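Local coordinates for protein molinate hydrolase (Gulosibacter molinativorax, PDB 4UB9) that hydrolyses the thiocarbamate pesticide molinate and binds zinc, as a member of the amidohydrolase family that probably acts on a carbon-nitrogen bond, at residues L324-Q336 and H401-M413. Residues are numbered along the deposited sequence; the frame is centred on the assembly and turned at random.
Sequences LWSEVQPTTIAQQ and HFVWMQAMVEKGM
One face of the Trp404 indole carries Pro330 CG from across the contact and Met408 CG from its own helix, both near the rim. At the ring edge, in plane, lies Val328 O. The contact belongs to the amidohydrolase TIM-barrel fold. It ties strand 326-328 and the following loop to helix 400-410. Pro330 CG makes a CH-pi contact, 4.2 Å from the centroid of the five-membered ring of Trp404. Trp404 NE1 donates to Val328 O over 2.8 Å, with a nearly straight N-H...O angle of 171°. Trp404 CG is anti to the backbone N (chi1 -172°), which brings the NE1 edge of the indole to Val328 O. CB of Gln329 points away from this helix, and its side chain lies about 6 Å from the bound zinc.

The Met408 chain bends at chi2 and chi3, and CE comes to 3.5 Å from Val328 CG2. Farther along, Thr332 CG2 sits against Val403 CG1 and Ala407 CB. Thr332 N-caps helix 333-341: OG1 accepts from Gln335 N and also bonds Glu392. The Glu410 carboxylate reaches this helix start. Its OE1 takes Ile333 N on the syn side at 2.8 Å, while OE2 accepts from Gln406 NE2, which also bonds Glu392. With an alanine here, Ile333 N would probably lose its side-chain acceptor, and the Gln406 amide would probably keep Glu392 as a partner. A Schellman motif with Gly412 ends helix 400-410. Just before it, Lys411 lays CE against Pro330 CB. Lys411 NZ also bonds His355 and a water held by Thr331 N, and it donates to Thr331 O, in the carbonyl plane, over 3.1 Å.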
# COMPACT_ATOMS: atom_id res chain seq x y z
N LEU A 324 -37.38 10.72 -20.78
CA LEU A 324 -36.27 11.33 -20.11
C LEU A 324 -34.99 11.07 -20.91
O LEU A 324 -34.82 10.03 -21.51
CB LEU A 324 -36.12 10.78 -18.67
CG LEU A 324 -37.27 11.03 -17.70
CD1 LEU A 324 -37.04 10.29 -16.40
CD2 LEU A 324 -37.45 12.52 -17.42
N TRP A 325 -34.06 12.02 -20.80
CA TRP A 325 -32.77 11.92 -21.44
C TRP A 325 -31.76 11.13 -20.63
O TRP A 325 -31.46 11.45 -19.47
CB TRP A 325 -32.22 13.29 -21.72
CG TRP A 325 -33.00 14.07 -22.65
CD1 TRP A 325 -33.79 15.12 -22.34
CD2 TRP A 325 -33.06 13.93 -24.07
NE1 TRP A 325 -34.34 15.65 -23.49
CE2 TRP A 325 -33.92 14.93 -24.55
CE3 TRP A 325 -32.47 13.05 -24.97
CZ2 TRP A 325 -34.22 15.07 -25.90
CZ3 TRP A 325 -32.78 13.18 -26.34
CH2 TRP A 325 -33.64 14.19 -26.78
N SER A 326 -31.19 10.12 -21.27
CA SER A 326 -30.04 9.38 -20.72
C SER A 326 -28.75 9.70 -21.45
O SER A 326 -28.73 9.61 -22.69
CB SER A 326 -30.28 7.89 -20.92
OG SER A 326 -31.39 7.47 -20.19
N GLU A 327 -27.69 10.09 -20.75
CA GLU A 327 -26.38 10.04 -21.39
C GLU A 327 -25.75 8.73 -21.09
O GLU A 327 -25.96 8.15 -20.03
CB GLU A 327 -25.44 11.27 -21.22
CG GLU A 327 -24.49 11.32 -20.08
CD GLU A 327 -23.11 10.70 -20.28
OE1 GLU A 327 -22.13 11.42 -20.58
OE2 GLU A 327 -23.01 9.51 -20.01
N VAL A 328 -25.00 8.24 -22.05
CA VAL A 328 -24.32 6.95 -21.93
C VAL A 328 -22.92 7.12 -22.46
O VAL A 328 -22.65 8.08 -23.19
CB VAL A 328 -24.99 5.83 -22.70
CG1 VAL A 328 -26.43 5.68 -22.23
CG2 VAL A 328 -24.96 6.11 -24.17
N GLN A 329 -22.04 6.27 -21.96
CA GLN A 329 -20.58 6.42 -22.20
C GLN A 329 -20.05 5.07 -22.63
O GLN A 329 -19.74 4.23 -21.79
CB GLN A 329 -19.83 6.92 -20.99
CG GLN A 329 -20.18 8.36 -20.71
CD GLN A 329 -19.62 8.91 -19.42
OE1 GLN A 329 -18.65 8.38 -18.88
NE2 GLN A 329 -20.20 9.98 -18.96
N PRO A 330 -20.06 4.84 -23.94
CA PRO A 330 -19.67 3.57 -24.45
C PRO A 330 -18.22 3.55 -24.87
O PRO A 330 -17.51 4.55 -24.91
CB PRO A 330 -20.55 3.46 -25.68
CG PRO A 330 -20.50 4.84 -26.22
CD PRO A 330 -20.57 5.72 -25.01
N THR A 331 -17.86 2.37 -25.26
CA THR A 331 -16.54 2.04 -25.62
C THR A 331 -16.65 1.32 -26.98
O THR A 331 -17.60 0.60 -27.23
CB THR A 331 -16.04 1.16 -24.49
OG1 THR A 331 -14.63 1.32 -24.35
CG2 THR A 331 -16.47 -0.20 -24.67
N THR A 332 -15.72 1.60 -27.88
CA THR A 332 -15.73 0.95 -29.19
C THR A 332 -15.35 -0.50 -29.04
O THR A 332 -14.79 -0.93 -28.03
CB THR A 332 -14.74 1.57 -30.17
OG1 THR A 332 -13.41 1.45 -29.68
CG2 THR A 332 -15.04 3.02 -30.41
N ILE A 333 -15.61 -1.27 -30.07
CA ILE A 333 -15.23 -2.71 -30.06
C ILE A 333 -13.75 -2.92 -29.78
O ILE A 333 -13.37 -3.73 -28.97
CB ILE A 333 -15.60 -3.35 -31.41
CG1 ILE A 333 -17.13 -3.50 -31.49
CG2 ILE A 333 -14.91 -4.72 -31.57
CD1 ILE A 333 -17.66 -3.65 -32.91
N ALA A 334 -12.93 -2.12 -30.46
CA ALA A 334 -11.48 -2.24 -30.39
C ALA A 334 -10.93 -1.80 -29.03
O ALA A 334 -10.12 -2.49 -28.41
CB ALA A 334 -10.83 -1.44 -31.48
N GLN A 335 -11.40 -0.65 -28.57
CA GLN A 335 -10.99 -0.13 -27.25
C GLN A 335 -11.33 -1.11 -26.14
O GLN A 335 -10.51 -1.45 -25.29
CB GLN A 335 -11.60 1.25 -27.00
CG GLN A 335 -11.43 1.78 -25.59
CD GLN A 335 -9.97 2.02 -25.19
OE1 GLN A 335 -9.09 2.39 -26.00
NE2 GLN A 335 -9.72 1.86 -23.90
N GLN A 336 -12.54 -1.63 -26.19
CA GLN A 336 -13.00 -2.57 -25.17
C GLN A 336 -12.24 -3.85 -25.24
O GLN A 336 -12.01 -4.52 -24.22
CB GLN A 336 -14.52 -2.88 -25.31
CG GLN A 336 -15.09 -3.73 -24.14
CD GLN A 336 -14.93 -3.09 -22.73
OE1 GLN A 336 -14.60 -3.77 -21.74
NE2 GLN A 336 -15.18 -1.80 -22.64
N HIS A 401 -15.90 12.77 -28.78
CA HIS A 401 -17.20 12.81 -29.42
C HIS A 401 -17.26 11.97 -30.72
O HIS A 401 -18.27 11.27 -30.97
CB HIS A 401 -17.72 14.23 -29.63
CG HIS A 401 -16.84 15.08 -30.49
ND1 HIS A 401 -15.49 15.21 -30.29
CD2 HIS A 401 -17.15 15.96 -31.47
CE1 HIS A 401 -14.99 16.07 -31.15
NE2 HIS A 401 -15.97 16.54 -31.88
N PHE A 402 -16.21 12.04 -31.55
CA PHE A 402 -16.12 11.22 -32.77
C PHE A 402 -16.14 9.74 -32.41
O PHE A 402 -16.89 8.96 -32.94
CB PHE A 402 -14.86 11.50 -33.58
CG PHE A 402 -14.68 12.94 -34.00
CD1 PHE A 402 -15.71 13.68 -34.56
CD2 PHE A 402 -13.43 13.56 -33.85
CE1 PHE A 402 -15.52 15.01 -34.91
CE2 PHE A 402 -13.24 14.88 -34.24
CZ PHE A 402 -14.29 15.62 -34.75
N VAL A 403 -15.38 9.40 -31.41
CA VAL A 403 -15.33 8.02 -30.94
C VAL A 403 -16.68 7.54 -30.40
O VAL A 403 -17.07 6.36 -30.57
CB VAL A 403 -14.25 7.85 -29.85
CG1 VAL A 403 -14.24 6.43 -29.27
CG2 VAL A 403 -12.88 8.17 -30.45
N TRP A 404 -17.36 8.41 -29.68
CA TRP A 404 -18.69 8.08 -29.09
C TRP A 404 -19.69 7.68 -30.19
O TRP A 404 -20.32 6.63 -30.15
CB TRP A 404 -19.23 9.30 -28.32
CG TRP A 404 -20.47 9.06 -27.51
CD1 TRP A 404 -20.54 8.86 -26.17
CD2 TRP A 404 -21.81 9.05 -27.98
NE1 TRP A 404 -21.84 8.74 -25.76
CE2 TRP A 404 -22.65 8.85 -26.86
CE3 TRP A 404 -22.40 9.21 -29.24
CZ2 TRP A 404 -24.02 8.78 -26.97
CZ3 TRP A 404 -23.76 9.16 -29.34
CH2 TRP A 404 -24.57 8.94 -28.21
N MET A 405 -19.75 8.55 -31.19
CA MET A 405 -20.61 8.34 -32.36
C MET A 405 -20.29 7.06 -33.08
O MET A 405 -21.14 6.23 -33.34
CB MET A 405 -20.50 9.52 -33.29
CG MET A 405 -21.35 10.69 -32.80
SD MET A 405 -21.34 12.08 -33.93
CE MET A 405 -21.90 13.44 -32.93
N GLN A 406 -19.02 6.84 -33.29
CA GLN A 406 -18.57 5.57 -33.90
C GLN A 406 -18.99 4.38 -33.06
O GLN A 406 -19.56 3.41 -33.57
CB GLN A 406 -17.02 5.59 -34.07
CG GLN A 406 -16.49 4.30 -34.64
CD GLN A 406 -14.98 4.30 -34.76
OE1 GLN A 406 -14.36 5.33 -34.97
NE2 GLN A 406 -14.39 3.16 -34.55
N ALA A 407 -18.73 4.44 -31.73
CA ALA A 407 -19.07 3.30 -30.84
C ALA A 407 -20.57 3.02 -30.86
O ALA A 407 -21.01 1.88 -30.83
CB ALA A 407 -18.65 3.59 -29.43
N MET A 408 -21.36 4.09 -30.86
CA MET A 408 -22.82 3.92 -30.79
C MET A 408 -23.34 3.26 -32.09
O MET A 408 -24.10 2.33 -32.05
CB MET A 408 -23.50 5.26 -30.48
CG MET A 408 -23.26 5.73 -29.04
SD MET A 408 -23.85 4.56 -27.78
CE MET A 408 -25.50 5.18 -27.53
N VAL A 409 -22.85 3.76 -33.21
CA VAL A 409 -23.20 3.23 -34.51
C VAL A 409 -22.77 1.78 -34.60
O VAL A 409 -23.54 0.97 -35.07
CB VAL A 409 -22.58 4.06 -35.63
CG1 VAL A 409 -22.76 3.36 -36.98
CG2 VAL A 409 -23.24 5.43 -35.64
N GLU A 410 -21.58 1.42 -34.12
CA GLU A 410 -21.19 -0.04 -34.03
C GLU A 410 -22.21 -0.89 -33.29
O GLU A 410 -22.35 -2.06 -33.52
CB GLU A 410 -19.85 -0.25 -33.30
CG GLU A 410 -18.60 0.24 -34.03
CD GLU A 410 -17.32 0.19 -33.18
OE1 GLU A 410 -17.35 -0.23 -32.00
OE2 GLU A 410 -16.28 0.64 -33.71
N LYS A 411 -22.87 -0.29 -32.33
CA LYS A 411 -23.86 -1.02 -31.55
C LYS A 411 -25.25 -0.95 -32.15
O LYS A 411 -26.21 -1.35 -31.52
CB LYS A 411 -23.94 -0.47 -30.13
CG LYS A 411 -22.67 -0.69 -29.34
CD LYS A 411 -22.79 0.02 -28.00
CE LYS A 411 -21.48 0.62 -27.56
NZ LYS A 411 -20.52 -0.42 -27.18
N GLY A 412 -25.38 -0.36 -33.34
CA GLY A 412 -26.67 -0.34 -34.06
C GLY A 412 -27.36 1.01 -34.10
O GLY A 412 -28.43 1.13 -34.63
N MET A 413 -26.74 2.04 -33.56
CA MET A 413 -27.39 3.31 -33.61
C MET A 413 -27.36 3.83 -35.03
O MET A 413 -26.40 3.65 -35.76
CB MET A 413 -26.75 4.34 -32.69
CG MET A 413 -27.69 5.49 -32.31
SD MET A 413 -26.94 6.70 -31.19
CE MET A 413 -28.39 7.55 -30.57
O HOH W 1 -19.88 0.10 -24.36